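Local structure of putative dioxygenase (Nostoc punctiforme, 2PEB) at residues F12-Y17 against V59-N64; R36-L41 against P63-K68; D81-P86 against S99-A104; E31-R36 against P71-N76. The protein is a putative dioxygenase of the DOPA 4,5-dioxygenase family that binds a zinc ion and probably opens catechol-type rings. All blocks are in the same frame, centred on the assembly; numbering follows the deposited sequence. Where two conformers were deposited one is given.

Contact 1: F12-Y17 against V59-N64; sequences FHAHVY and VAFLPN. With ZN (zinc ion), chain C.
The zinc site of this DOPA 4,5-dioxygenase family protein sits on one face of an antiparallel sheet, and Phe12-Ala14 pairs there with Val59-Phe61 of the neighbouring strand. Phe12 and Phe61 exchange both backbone bonds, Phe12 N reaching Phe61 O at 2.9 Å, and Ala14 and Val59 do the same two residues on. Between them, His13 and Ala60 form a non-hydrogen-bonded pair. On their face of the sheet His13 ND1 binds zinc at 2.1 Å and His15 NE2 at 1.9 Å, with His85 as the third protein ligand. Ala60 CB rests 3.7 Å from His13 CD2 and nearly as close to NE2, at the part of the ring remote from the metal-bound ND1. The other face carries Phe12, Ala14, Val59 and Phe61. Phe61 CG lies between its N and carbonyl carbon (chi1 46°), which swings the ring back over Phe12 O. The two phenyl planes are 25° apart but slid so far that they hardly overlap; the close touch is Phe12 CB against Phe61 CE2, at 3.4 Å.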
loop_
_atom_site.group_PDB
_atom_site.type_symbol
_atom_site.label_atom_id
_atom_site.label_comp_id
_atom_site.label_asym_id
_atom_site.label_seq_id
_atom_site.Cartn_x
_atom_site.Cartn_y
_atom_site.Cartn_z
ATOM N N PHE A 12 12.244 -1.144 -4.318
ATOM C CA PHE A 12 10.847 -1.054 -4.719
ATOM C C PHE A 12 10.660 -0.356 -6.036
ATOM O O PHE A 12 11.484 0.474 -6.447
ATOM C CB PHE A 12 9.980 -0.320 -3.678
ATOM C CG PHE A 12 9.995 -0.964 -2.344
ATOM C CD1 PHE A 12 10.969 -0.629 -1.421
ATOM C CD2 PHE A 12 9.015 -1.878 -1.987
ATOM C CE1 PHE A 12 11.007 -1.227 -0.166
ATOM C CE2 PHE A 12 9.050 -2.500 -0.731
ATOM C CZ PHE A 12 10.046 -2.147 0.189
ATOM N N HIS A 13 9.586 -0.729 -6.718
ATOM C CA HIS A 13 9.036 0.053 -7.824
ATOM C C HIS A 13 7.695 0.580 -7.476
ATOM O O HIS A 13 6.890 -0.122 -6.892
ATOM C CB HIS A 13 8.798 -0.842 -9.019
ATOM C CG HIS A 13 10.020 -1.194 -9.783
ATOM N ND1 HIS A 13 9.963 -1.949 -10.935
ATOM C CD2 HIS A 13 11.321 -0.873 -9.594
ATOM C CE1 HIS A 13 11.193 -2.095 -11.407
ATOM N NE2 HIS A 13 12.032 -1.432 -10.629
ATOM N N ALA A 14 7.437 1.816 -7.835
ATOM C CA ALA A 14 6.081 2.335 -8.044
ATOM C C ALA A 14 5.774 2.420 -9.550
ATOM O O ALA A 14 6.581 2.895 -10.331
ATOM C CB ALA A 14 5.946 3.649 -7.401
ATOM N N HIS A 15 4.625 1.880 -9.942
ATOM C CA HIS A 15 4.060 2.002 -11.298
ATOM C C HIS A 15 2.848 2.939 -11.182
ATOM O O HIS A 15 1.868 2.635 -10.491
ATOM C CB HIS A 15 3.744 0.622 -11.907
ATOM C CG HIS A 15 4.986 -0.209 -12.136
ATOM N ND1 HIS A 15 5.680 -0.165 -13.332
ATOM C CD2 HIS A 15 5.669 -1.072 -11.345
ATOM C CE1 HIS A 15 6.746 -0.926 -13.259
ATOM N NE2 HIS A 15 6.741 -1.535 -12.091
ATOM N N VAL A 16 2.967 4.114 -11.790
ATOM C CA VAL A 16 1.941 5.145 -11.735
ATOM C C VAL A 16 1.179 5.073 -13.029
ATOM O O VAL A 16 1.722 5.354 -14.121
ATOM C CB VAL A 16 2.569 6.544 -11.534
ATOM C CG1 VAL A 16 1.481 7.605 -11.450
ATOM C CG2 VAL A 16 3.468 6.595 -10.280
ATOM N N TYR A 17 -0.066 4.609 -12.939
ATOM C CA TYR A 17 -0.926 4.448 -14.081
ATOM C C TYR A 17 -1.652 5.741 -14.438
ATOM O O TYR A 17 -1.971 6.572 -13.572
ATOM C CB TYR A 17 -1.915 3.292 -13.855
ATOM C CG TYR A 17 -1.183 2.002 -13.607
ATOM C CD1 TYR A 17 -0.762 1.226 -14.669
ATOM C CD2 TYR A 17 -0.869 1.562 -12.305
ATOM C CE1 TYR A 17 -0.034 0.065 -14.471
ATOM C CE2 TYR A 17 -0.157 0.364 -12.094
ATOM C CZ TYR A 17 0.248 -0.377 -13.200
ATOM O OH TYR A 17 0.978 -1.526 -13.069
ATOM N N VAL A 59 8.910 4.145 -11.281
ATOM C CA VAL A 59 9.757 4.854 -10.357
ATOM C C VAL A 59 10.428 3.784 -9.488
ATOM O O VAL A 59 9.710 3.044 -8.801
ATOM C CB VAL A 59 8.911 5.732 -9.412
ATOM C CG1 VAL A 59 9.802 6.654 -8.562
ATOM C CG2 VAL A 59 7.896 6.569 -10.206
ATOM N N ALA A 60 11.749 3.698 -9.500
ATOM C CA ALA A 60 12.540 2.769 -8.680
ATOM C C ALA A 60 13.213 3.489 -7.532
ATOM O O ALA A 60 13.706 4.585 -7.696
ATOM C CB ALA A 60 13.613 2.020 -9.515
ATOM N N PHE A 61 13.303 2.818 -6.380
ATOM C CA PHE A 61 14.033 3.347 -5.239
ATOM C C PHE A 61 14.540 2.234 -4.348
ATOM O O PHE A 61 13.980 1.122 -4.319
ATOM C CB PHE A 61 13.211 4.329 -4.425
ATOM C CG PHE A 61 11.811 3.882 -4.136
ATOM C CD1 PHE A 61 10.787 4.085 -5.084
ATOM C CD2 PHE A 61 11.462 3.325 -2.937
ATOM C CE1 PHE A 61 9.498 3.689 -4.846
ATOM C CE2 PHE A 61 10.110 2.947 -2.690
ATOM C CZ PHE A 61 9.154 3.133 -3.634
ATOM N N LEU A 62 15.591 2.551 -3.620
ATOM C CA LEU A 62 16.128 1.657 -2.579
ATOM C C LEU A 62 15.201 1.614 -1.360
ATOM O O LEU A 62 14.362 2.481 -1.198
ATOM C CB LEU A 62 17.520 2.092 -2.152
ATOM C CG LEU A 62 18.613 1.889 -3.215
ATOM C CD1 LEU A 62 19.910 2.509 -2.749
ATOM C CD2 LEU A 62 18.792 0.378 -3.512
ATOM N N PRO A 63 15.335 0.572 -0.525
ATOM C CA PRO A 63 14.448 0.453 0.631
ATOM C C PRO A 63 14.408 1.666 1.552
ATOM O O PRO A 63 13.318 1.931 2.120
ATOM C CB PRO A 63 14.951 -0.802 1.321
ATOM C CG PRO A 63 15.459 -1.632 0.186
ATOM C CD PRO A 63 16.220 -0.594 -0.629
ATOM N N ASN A 64 15.522 2.402 1.682
ATOM C CA ASN A 64 15.562 3.610 2.529
ATOM C C ASN A 64 14.672 4.804 2.071
ATOM O O ASN A 64 14.553 5.804 2.776
ATOM C CB ASN A 64 16.979 4.032 2.872
ATOM C CG ASN A 64 17.702 4.724 1.741
ATOM O OD1 ASN A 64 17.143 5.092 0.728
ATOM N ND2 ASN A 64 18.986 4.960 1.965
HETATM ZN ZN ZN C . 8.115 -2.691 -11.517
#

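Contact 2: R36-L41 against P63-K68; sequences RFEVQL and PNQFDK
Gln65 meets Glu38 and Phe37 where the link out of helix 23-36 passes the 3-10 turn that opens helix 66-76, at the surface end of the layer of helices on the sheet. From CB, which faces the link, the Gln65 chain runs to CG, 3.4 Å from Glu38 O, and there it bends (chi2 -59°), laying the amide beside Glu38. Gln65 CD then packs against Glu38 CB at 3.6 Å, and the amide stacks on the Glu38 carboxylate with their planes 8° apart. At the tip the two amide atoms part. Gln65 OE1 takes the backbone N-H of Glu38 at 3.0 Å, a straight bond whose donor stands above the carbonyl plane rather than on a lone pair. Gln65 NE2 gives a hydrogen to Asn64 OD1 at 3.0 Å, in its own amide plane. A leucine here would probably leave Glu38 N without this acceptor and Asn64 OD1 without this donor, setting the Asn64 amide freer to turn. One water donates to both Asn64 OD1 and Glu38 OE1, bridging the two segments. Further along, the Phe37 ring has Arg36 CB over the centre of one face and the Lys68 carbonyl carbon over the rim of the other, while Phe37 CD1 touches Lys68 CB at 3.7 Å.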
loop_
_atom_site.group_PDB
_atom_site.type_symbol
_atom_site.label_atom_id
_atom_site.label_comp_id
_atom_site.label_asym_id
_atom_site.label_seq_id
_atom_site.Cartn_x
_atom_site.Cartn_y
_atom_site.Cartn_z
ATOM N N ARG A 36 11.961 15.449 -5.039
ATOM C CA ARG A 36 12.047 15.245 -3.575
ATOM C C ARG A 36 12.839 14.039 -3.089
ATOM O O ARG A 36 13.371 14.062 -2.001
ATOM C CB ARG A 36 10.649 15.143 -2.988
ATOM C CG ARG A 36 9.821 16.380 -3.074
ATOM C CD ARG A 36 8.385 16.171 -2.610
ATOM N NE ARG A 36 7.705 17.454 -2.449
ATOM C CZ ARG A 36 7.277 18.226 -3.441
ATOM N NH1 ARG A 36 7.428 17.861 -4.713
ATOM N NH2 ARG A 36 6.695 19.392 -3.155
ATOM N N PHE A 37 12.842 12.947 -3.853
ATOM C CA PHE A 37 13.300 11.671 -3.331
ATOM C C PHE A 37 14.423 11.105 -4.178
ATOM O O PHE A 37 14.720 11.601 -5.275
ATOM C CB PHE A 37 12.134 10.689 -3.218
ATOM C CG PHE A 37 10.956 11.262 -2.477
ATOM C CD1 PHE A 37 11.054 11.620 -1.149
ATOM C CD2 PHE A 37 9.762 11.524 -3.154
ATOM C CE1 PHE A 37 9.931 12.188 -0.480
ATOM C CE2 PHE A 37 8.656 12.088 -2.509
ATOM C CZ PHE A 37 8.762 12.460 -1.174
ATOM N N GLU A 38 15.098 10.103 -3.609
ATOM C CA GLU A 38 16.151 9.392 -4.314
ATOM C C GLU A 38 15.510 8.284 -5.104
ATOM O O GLU A 38 15.197 7.199 -4.591
ATOM C CB GLU A 38 17.190 8.879 -3.348
ATOM C CG GLU A 38 17.837 10.004 -2.564
ATOM C CD GLU A 38 18.833 9.530 -1.501
ATOM O OE1 GLU A 38 19.090 8.314 -1.359
ATOM O OE2 GLU A 38 19.375 10.406 -0.809
ATOM N N VAL A 39 15.214 8.586 -6.354
ATOM C CA VAL A 39 14.498 7.669 -7.226
ATOM C C VAL A 39 15.125 7.634 -8.620
ATOM O O VAL A 39 15.908 8.491 -8.984
ATOM C CB VAL A 39 13.011 8.053 -7.415
ATOM C CG1 VAL A 39 12.225 7.965 -6.098
ATOM C CG2 VAL A 39 12.902 9.440 -8.073
ATOM N N GLN A 40 14.857 6.555 -9.333
ATOM C CA GLN A 40 15.237 6.388 -10.734
ATOM C C GLN A 40 13.930 6.355 -11.503
ATOM O O GLN A 40 13.120 5.466 -11.287
ATOM C CB GLN A 40 16.013 5.065 -10.934
ATOM C CG GLN A 40 17.082 4.743 -9.865
ATOM C CD GLN A 40 17.002 3.294 -9.291
ATOM O OE1 GLN A 40 16.722 3.105 -8.099
ATOM N NE2 GLN A 40 17.265 2.289 -10.130
ATOM N N LEU A 41 13.710 7.328 -12.378
ATOM C CA LEU A 41 12.500 7.429 -13.120
ATOM C C LEU A 41 12.692 6.753 -14.453
ATOM O O LEU A 41 13.604 7.101 -15.190
ATOM C CB LEU A 41 12.140 8.893 -13.326
ATOM C CG LEU A 41 11.819 9.682 -12.065
ATOM C CD1 LEU A 41 11.518 11.137 -12.399
ATOM C CD2 LEU A 41 10.624 9.040 -11.325
ATOM N N PRO A 63 15.335 0.572 -0.525
ATOM C CA PRO A 63 14.448 0.453 0.631
ATOM C C PRO A 63 14.408 1.666 1.552
ATOM O O PRO A 63 13.318 1.931 2.120
ATOM C CB PRO A 63 14.951 -0.802 1.321
ATOM C CG PRO A 63 15.459 -1.632 0.186
ATOM C CD PRO A 63 16.220 -0.594 -0.629
ATOM N N ASN A 64 15.522 2.402 1.682
ATOM C CA ASN A 64 15.562 3.610 2.529
ATOM C C ASN A 64 14.672 4.804 2.071
ATOM O O ASN A 64 14.553 5.804 2.776
ATOM C CB ASN A 64 16.979 4.032 2.872
ATOM C CG ASN A 64 17.702 4.724 1.741
ATOM O OD1 ASN A 64 17.143 5.092 0.728
ATOM N ND2 ASN A 64 18.986 4.960 1.965
ATOM N N GLN A 65 14.045 4.697 0.911
ATOM C CA GLN A 65 13.081 5.682 0.452
ATOM C C GLN A 65 11.618 5.285 0.620
ATOM O O GLN A 65 10.729 6.080 0.334
ATOM C CB GLN A 65 13.366 5.952 -1.031
ATOM C CG GLN A 65 14.733 6.529 -1.313
ATOM C CD GLN A 65 15.002 7.851 -0.624
ATOM O OE1 GLN A 65 14.373 8.888 -0.951
ATOM N NE2 GLN A 65 15.897 7.830 0.340
ATOM N N PHE A 66 11.359 4.060 1.090
ATOM C CA PHE A 66 10.026 3.515 1.141
ATOM C C PHE A 66 9.159 4.388 2.029
ATOM O O PHE A 66 8.050 4.800 1.600
ATOM C CB PHE A 66 10.046 2.036 1.571
ATOM C CG PHE A 66 8.729 1.424 1.618
ATOM C CD1 PHE A 66 8.178 0.814 0.498
ATOM C CD2 PHE A 66 7.991 1.439 2.804
ATOM C CE1 PHE A 66 6.940 0.240 0.546
ATOM C CE2 PHE A 66 6.746 0.865 2.845
ATOM C CZ PHE A 66 6.198 0.270 1.713
ATOM N N ASP A 67 9.703 4.829 3.152
ATOM C CA ASP A 67 8.897 5.647 4.086
ATOM C C ASP A 67 8.910 7.147 3.719
ATOM O O ASP A 67 8.329 7.996 4.439
ATOM C CB ASP A 67 9.292 5.386 5.539
ATOM C CG ASP A 67 10.627 5.943 5.897
ATOM O OD1 ASP A 67 11.263 6.645 5.066
ATOM O OD2 ASP A 67 11.025 5.681 7.044
ATOM N N LYS A 68 9.554 7.476 2.604
ATOM C CA LYS A 68 9.478 8.806 2.052
ATOM C C LYS A 68 8.562 8.841 0.858
ATOM O O LYS A 68 7.585 9.587 0.848
ATOM C CB LYS A 68 10.878 9.335 1.711
ATOM C CG LYS A 68 11.792 9.306 2.954
ATOM C CD LYS A 68 13.245 9.620 2.629
ATOM C CE LYS A 68 14.131 9.563 3.882
ATOM N NZ LYS A 68 13.365 9.915 5.116
HETATM O O HOH W 1 18.320 5.767 -1.726
#

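Contact 3: D81-P86 against S99-A104; sequences DILVHP and SLWLGA. With ZN (zinc ion), chain C; EDO (1,2-ethanediol), chain I; EDO (1,2-ethanediol), chain F.
Strands 82-86 and 100-102 run antiparallel, their axes 4.8 Å apart at closest and their directions at 154°. Ile82 with Leu102 and Val84 with Leu100 each exchange two backbone bonds; Leu83 and Trp101 form the non-hydrogen-bonded pair between them. On that pair's face Leu83 CB stands 3.8 Å from the centroid of the six-membered ring of Trp101, 13° off its normal, in a CH-pi contact. With CG anti to the backbone N (chi1 175°), Leu83 CD1 is carried over the indole, 3.6 Å from Trp101 CE2. With an alanine in place of Trp101, Leu83 would probably lose this flat cover, leaving a gap beside its CB and CD1. On the reverse face Val84 and Leu100 run alongside each other, Val84 CB against Leu100 CD1 at 3.8 Å. Beyond Leu102, Ala104 N donates to Asp81 OD1 at 2.7 Å, from above the carboxylate plane, and a side chain on Gly103 would run into that oxygen. At the other end His85 ND1 donates to Pro86 O at 2.8 Å, which fixes the imidazole's rotation and leaves His85 NE2 to bind zinc at 2.2 Å, completing with His13 and His15 the three-histidine metal site.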
loop_
_atom_site.group_PDB
_atom_site.type_symbol
_atom_site.label_atom_id
_atom_site.label_comp_id
_atom_site.label_asym_id
_atom_site.label_seq_id
_atom_site.Cartn_x
_atom_site.Cartn_y
_atom_site.Cartn_z
ATOM N N ASP A 81 -4.077 5.699 -9.768
ATOM C CA ASP A 81 -3.866 4.366 -9.210
ATOM C C ASP A 81 -2.391 4.032 -9.340
ATOM O O ASP A 81 -1.779 4.293 -10.409
ATOM C CB ASP A 81 -4.710 3.327 -9.939
ATOM C CG ASP A 81 -6.193 3.681 -9.934
ATOM O OD1 ASP A 81 -6.686 4.095 -8.856
ATOM O OD2 ASP A 81 -6.878 3.581 -10.986
ATOM N N ILE A 82 -1.826 3.465 -8.278
ATOM C CA ILE A 82 -0.404 3.242 -8.161
ATOM C C ILE A 82 -0.146 1.902 -7.507
ATOM O O ILE A 82 -0.583 1.603 -6.413
ATOM C CB ILE A 82 0.305 4.374 -7.357
ATOM C CG1 ILE A 82 0.086 5.721 -8.001
ATOM C CG2 ILE A 82 1.777 4.181 -7.265
ATOM C CD1 ILE A 82 0.637 6.834 -7.180
ATOM N N LEU A 83 0.522 1.052 -8.262
ATOM C CA LEU A 83 1.105 -0.148 -7.765
ATOM C C LEU A 83 2.484 0.066 -7.176
ATOM O O LEU A 83 3.366 0.657 -7.809
ATOM C CB LEU A 83 1.245 -1.120 -8.924
ATOM C CG LEU A 83 1.965 -2.433 -8.623
ATOM C CD1 LEU A 83 1.101 -3.313 -7.708
ATOM C CD2 LEU A 83 2.287 -3.220 -9.916
ATOM N N VAL A 84 2.704 -0.404 -5.967
ATOM C CA VAL A 84 4.043 -0.476 -5.412
ATOM C C VAL A 84 4.421 -1.938 -5.116
ATOM O O VAL A 84 3.701 -2.641 -4.468
ATOM C CB VAL A 84 4.234 0.377 -4.132
ATOM C CG1 VAL A 84 5.710 0.239 -3.593
ATOM C CG2 VAL A 84 3.828 1.864 -4.384
ATOM N N HIS A 85 5.551 -2.385 -5.641
ATOM C CA HIS A 85 5.979 -3.749 -5.468
ATOM C C HIS A 85 7.438 -3.770 -5.064
ATOM O O HIS A 85 8.202 -2.886 -5.419
ATOM C CB HIS A 85 5.658 -4.650 -6.690
ATOM C CG HIS A 85 6.529 -4.430 -7.888
ATOM N ND1 HIS A 85 7.823 -4.892 -7.943
ATOM C CD2 HIS A 85 6.294 -3.838 -9.088
ATOM C CE1 HIS A 85 8.369 -4.542 -9.104
ATOM N NE2 HIS A 85 7.459 -3.915 -9.824
ATOM N N PRO A 86 7.806 -4.766 -4.270
ATOM C CA PRO A 86 9.189 -4.980 -3.911
ATOM C C PRO A 86 9.914 -5.675 -5.022
ATOM O O PRO A 86 9.287 -6.150 -5.981
ATOM C CB PRO A 86 9.082 -5.875 -2.689
ATOM C CG PRO A 86 7.853 -6.668 -2.962
ATOM C CD PRO A 86 6.933 -5.806 -3.651
ATOM N N SER A 99 2.718 -7.079 -3.365
ATOM C CA SER A 99 2.570 -5.705 -3.755
ATOM C C SER A 99 1.489 -5.020 -2.910
ATOM O O SER A 99 0.817 -5.681 -2.094
ATOM C CB SER A 99 2.219 -5.617 -5.258
ATOM O OG SER A 99 1.136 -6.474 -5.543
ATOM N N LEU A 100 1.358 -3.722 -3.088
ATOM C CA LEU A 100 0.255 -2.949 -2.529
ATOM C C LEU A 100 -0.237 -1.978 -3.574
ATOM O O LEU A 100 0.508 -1.646 -4.510
ATOM C CB LEU A 100 0.724 -2.188 -1.286
ATOM C CG LEU A 100 1.745 -1.092 -1.442
ATOM C CD1 LEU A 100 1.113 0.197 -2.003
ATOM C CD2 LEU A 100 2.469 -0.892 -0.064
ATOM N N TRP A 101 -1.424 -1.432 -3.330
ATOM C CA TRP A 101 -2.079 -0.527 -4.251
ATOM C C TRP A 101 -2.540 0.711 -3.526
ATOM O O TRP A 101 -3.080 0.601 -2.414
ATOM C CB TRP A 101 -3.280 -1.167 -4.913
ATOM C CG TRP A 101 -2.939 -2.041 -6.027
ATOM C CD1 TRP A 101 -2.814 -3.387 -5.973
ATOM C CD2 TRP A 101 -2.710 -1.656 -7.385
ATOM N NE1 TRP A 101 -2.513 -3.879 -7.208
ATOM C CE2 TRP A 101 -2.467 -2.837 -8.104
ATOM C CE3 TRP A 101 -2.731 -0.432 -8.073
ATOM C CZ2 TRP A 101 -2.210 -2.843 -9.465
ATOM C CZ3 TRP A 101 -2.488 -0.445 -9.434
ATOM C CH2 TRP A 101 -2.230 -1.640 -10.113
ATOM N N LEU A 102 -2.289 1.842 -4.171
ATOM C CA LEU A 102 -2.880 3.121 -3.820
ATOM C C LEU A 102 -3.950 3.396 -4.869
ATOM O O LEU A 102 -3.698 3.245 -6.048
ATOM C CB LEU A 102 -1.822 4.213 -3.821
ATOM C CG LEU A 102 -0.467 3.885 -3.188
ATOM C CD1 LEU A 102 0.370 5.149 -3.234
ATOM C CD2 LEU A 102 -0.606 3.364 -1.770
ATOM N N GLY A 103 -5.147 3.768 -4.431
ATOM C CA GLY A 103 -6.266 3.980 -5.329
ATOM C C GLY A 103 -6.941 2.655 -5.566
ATOM O O GLY A 103 -7.092 1.844 -4.647
ATOM N N ALA A 104 -7.346 2.407 -6.789
ATOM C CA ALA A 104 -8.118 1.219 -7.076
ATOM C C ALA A 104 -7.238 0.296 -7.918
ATOM O O ALA A 104 -6.667 0.726 -8.924
ATOM C CB ALA A 104 -9.434 1.596 -7.793
HETATM ZN ZN ZN C . 8.115 -2.691 -11.517
HETATM C C1 EDO I . -6.933 4.509 -1.368
HETATM O O1 EDO I . -5.827 3.683 -1.763
HETATM C C2 EDO I . -8.063 3.610 -0.942
HETATM O O2 EDO I . -8.178 2.569 -1.917
HETATM C C1 EDO F . -1.894 -7.139 -4.817
HETATM O O1 EDO F . -3.251 -6.788 -4.546
HETATM C C2 EDO F . -1.311 -7.579 -3.500
HETATM O O2 EDO F . -1.624 -6.571 -2.518
#

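Contact 4: E31-R36 against P71-N76; sequences EGLGAR and PWLMLN
Trp72 CG lies anti to the backbone N (chi1 -168°), sending the indole out of helix 66-76 towards Gly32, Leu33 and Arg36 of helix 23-36. These two helices pack side by side on the antiparallel sheet of this alpha+beta fold, near-antiparallel at 148° with the axes of segments 31-36 and 71-76 11.4 Å apart at closest. The far corner of the indole, Trp72 CH2, reaches Gly32 CA at 3.7 Å; a beta carbon on that glycine would collide with it. Leu33 CD2 touches Trp72 CE3 at 4.0 Å and also meets Leu73 CD2. Arg36 crosses the indole at about a right angle, its chain extended from CG to NE, with Trp72 CZ2 over one face of the guanidinium and the planes 29° apart. Arg36 NH1 makes a weak bond back to Gly32 O. Asn76 ND2 donates to Trp72 O and sits over one face of the indole; the same ND2 also donates to the backbone O of Glu4 of the second subunit. Arg36 CD approaches Trp72 NE1 to 3.4 Å.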
loop_
_atom_site.group_PDB
_atom_site.type_symbol
_atom_site.label_atom_id
_atom_site.label_comp_id
_atom_site.label_asym_id
_atom_site.label_seq_id
_atom_site.Cartn_x
_atom_site.Cartn_y
_atom_site.Cartn_z
ATOM N N GLU A 31 7.103 14.785 -11.432
ATOM C CA GLU A 31 8.000 15.893 -11.093
ATOM C C GLU A 31 8.160 16.029 -9.587
ATOM O O GLU A 31 9.261 16.249 -9.087
ATOM C CB GLU A 31 7.472 17.185 -11.662
ATOM C CG GLU A 31 8.418 18.372 -11.476
ATOM C CD GLU A 31 8.301 19.085 -10.144
ATOM O OE1 GLU A 31 7.250 18.946 -9.489
ATOM O OE2 GLU A 31 9.263 19.794 -9.744
ATOM N N GLY A 32 7.083 15.863 -8.849
ATOM C CA GLY A 32 7.160 15.874 -7.394
ATOM C C GLY A 32 8.090 14.800 -6.859
ATOM O O GLY A 32 8.863 15.029 -5.944
ATOM N N LEU A 33 8.006 13.603 -7.431
ATOM C CA LEU A 33 8.889 12.539 -7.026
ATOM C C LEU A 33 10.360 12.856 -7.353
ATOM O O LEU A 33 11.264 12.648 -6.518
ATOM C CB LEU A 33 8.515 11.251 -7.732
ATOM C CG LEU A 33 7.244 10.634 -7.242
ATOM C CD1 LEU A 33 6.808 9.516 -8.209
ATOM C CD2 LEU A 33 7.453 10.093 -5.838
ATOM N N GLY A 34 10.634 13.256 -8.581
ATOM C CA GLY A 34 12.013 13.505 -9.011
ATOM C C GLY A 34 12.675 14.693 -8.318
ATOM O O GLY A 34 13.886 14.775 -8.246
ATOM N N ALA A 35 11.850 15.565 -7.765
ATOM C CA ALA A 35 12.279 16.765 -7.044
ATOM C C ALA A 35 12.629 16.439 -5.616
ATOM O O ALA A 35 13.475 17.081 -5.018
ATOM C CB ALA A 35 11.142 17.804 -7.050
ATOM N N ARG A 36 11.961 15.449 -5.039
ATOM C CA ARG A 36 12.047 15.245 -3.575
ATOM C C ARG A 36 12.839 14.039 -3.089
ATOM O O ARG A 36 13.371 14.062 -2.001
ATOM C CB ARG A 36 10.649 15.143 -2.988
ATOM C CG ARG A 36 9.821 16.380 -3.074
ATOM C CD ARG A 36 8.385 16.171 -2.610
ATOM N NE ARG A 36 7.705 17.454 -2.449
ATOM C CZ ARG A 36 7.277 18.226 -3.441
ATOM N NH1 ARG A 36 7.428 17.861 -4.713
ATOM N NH2 ARG A 36 6.695 19.392 -3.155
ATOM N N PRO A 71 4.512 7.238 1.622
ATOM C CA PRO A 71 3.626 8.235 2.293
ATOM C C PRO A 71 3.364 9.506 1.488
ATOM O O PRO A 71 2.237 10.023 1.502
ATOM C CB PRO A 71 4.321 8.476 3.618
ATOM C CG PRO A 71 5.165 7.249 3.855
ATOM C CD PRO A 71 5.667 6.896 2.465
ATOM N N TRP A 72 4.360 9.981 0.732
ATOM C CA TRP A 72 4.128 11.110 -0.140
ATOM C C TRP A 72 3.066 10.840 -1.178
ATOM O O TRP A 72 2.174 11.670 -1.381
ATOM C CB TRP A 72 5.409 11.620 -0.776
ATOM C CG TRP A 72 5.273 12.933 -1.452
ATOM C CD1 TRP A 72 5.404 14.179 -0.893
ATOM C CD2 TRP A 72 4.991 13.150 -2.852
ATOM N NE1 TRP A 72 5.219 15.145 -1.864
ATOM C CE2 TRP A 72 4.963 14.539 -3.073
ATOM C CE3 TRP A 72 4.769 12.291 -3.946
ATOM C CZ2 TRP A 72 4.692 15.083 -4.318
ATOM C CZ3 TRP A 72 4.510 12.852 -5.201
ATOM C CH2 TRP A 72 4.484 14.228 -5.370
ATOM N N LEU A 73 3.151 9.725 -1.887
ATOM C CA LEU A 73 2.141 9.329 -2.851
ATOM C C LEU A 73 0.762 9.085 -2.218
ATOM O O LEU A 73 -0.279 9.396 -2.803
ATOM C CB LEU A 73 2.632 8.090 -3.607
ATOM C CG LEU A 73 3.806 8.291 -4.577
ATOM C CD1 LEU A 73 4.304 6.916 -5.083
ATOM C CD2 LEU A 73 3.331 9.185 -5.671
HETATM N N MSE A 74 0.765 8.578 -0.993
HETATM C CA MSE A 74 -0.490 8.430 -0.263
HETATM C C MSE A 74 -1.302 9.703 -0.240
HETATM O O MSE A 74 -2.524 9.715 -0.425
HETATM C CB MSE A 74 -0.237 7.974 1.164
HETATM C CG MSE A 74 -0.079 6.435 1.295
HETATM SE SE MSE A 74 0.771 5.720 2.851
HETATM C CE MSE A 74 -0.747 4.961 3.557
ATOM N N LEU A 75 -0.562 10.818 -0.021
ATOM C CA LEU A 75 -1.141 12.083 0.181
ATOM C C LEU A 75 -1.282 12.849 -1.131
ATOM O O LEU A 75 -2.169 13.707 -1.259
ATOM C CB LEU A 75 -0.312 12.930 1.144
ATOM C CG LEU A 75 -0.158 12.430 2.574
ATOM C CD1 LEU A 75 0.642 13.461 3.430
ATOM C CD2 LEU A 75 -1.510 12.186 3.164
ATOM N N ASN A 76 -0.446 12.547 -2.129
ATOM C CA ASN A 76 -0.277 13.455 -3.290
ATOM C C ASN A 76 -0.529 12.807 -4.655
ATOM O O ASN A 76 -0.327 13.441 -5.705
ATOM C CB ASN A 76 1.124 14.084 -3.299
ATOM C CG ASN A 76 1.337 15.025 -2.174
ATOM O OD1 ASN A 76 0.802 16.135 -2.202
ATOM N ND2 ASN A 76 2.123 14.626 -1.193
#

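How the contacts relate
Contacts 1 and 3 are built into the same antiparallel sheet, their centres about 10 Å apart; strands 11-18 and 82-87 are neighbours there, and this pairing brings the three zinc-binding histidines together. Contact 2, about 7 Å from contact 1 between centres, shares Pro63 and Asn64 with it and lies at the sheet end where strand 55-61 passes into helix 66-76. Contact 4 joins that helix to helix 23-36, shares Arg36 with contact 2 and encloses it along the chain; contact 3 comes after the other three. Leu33 packs on Val59, and Leu73 on Ile82 and Leu102, so the helices cover the sheet face turned away from the metal.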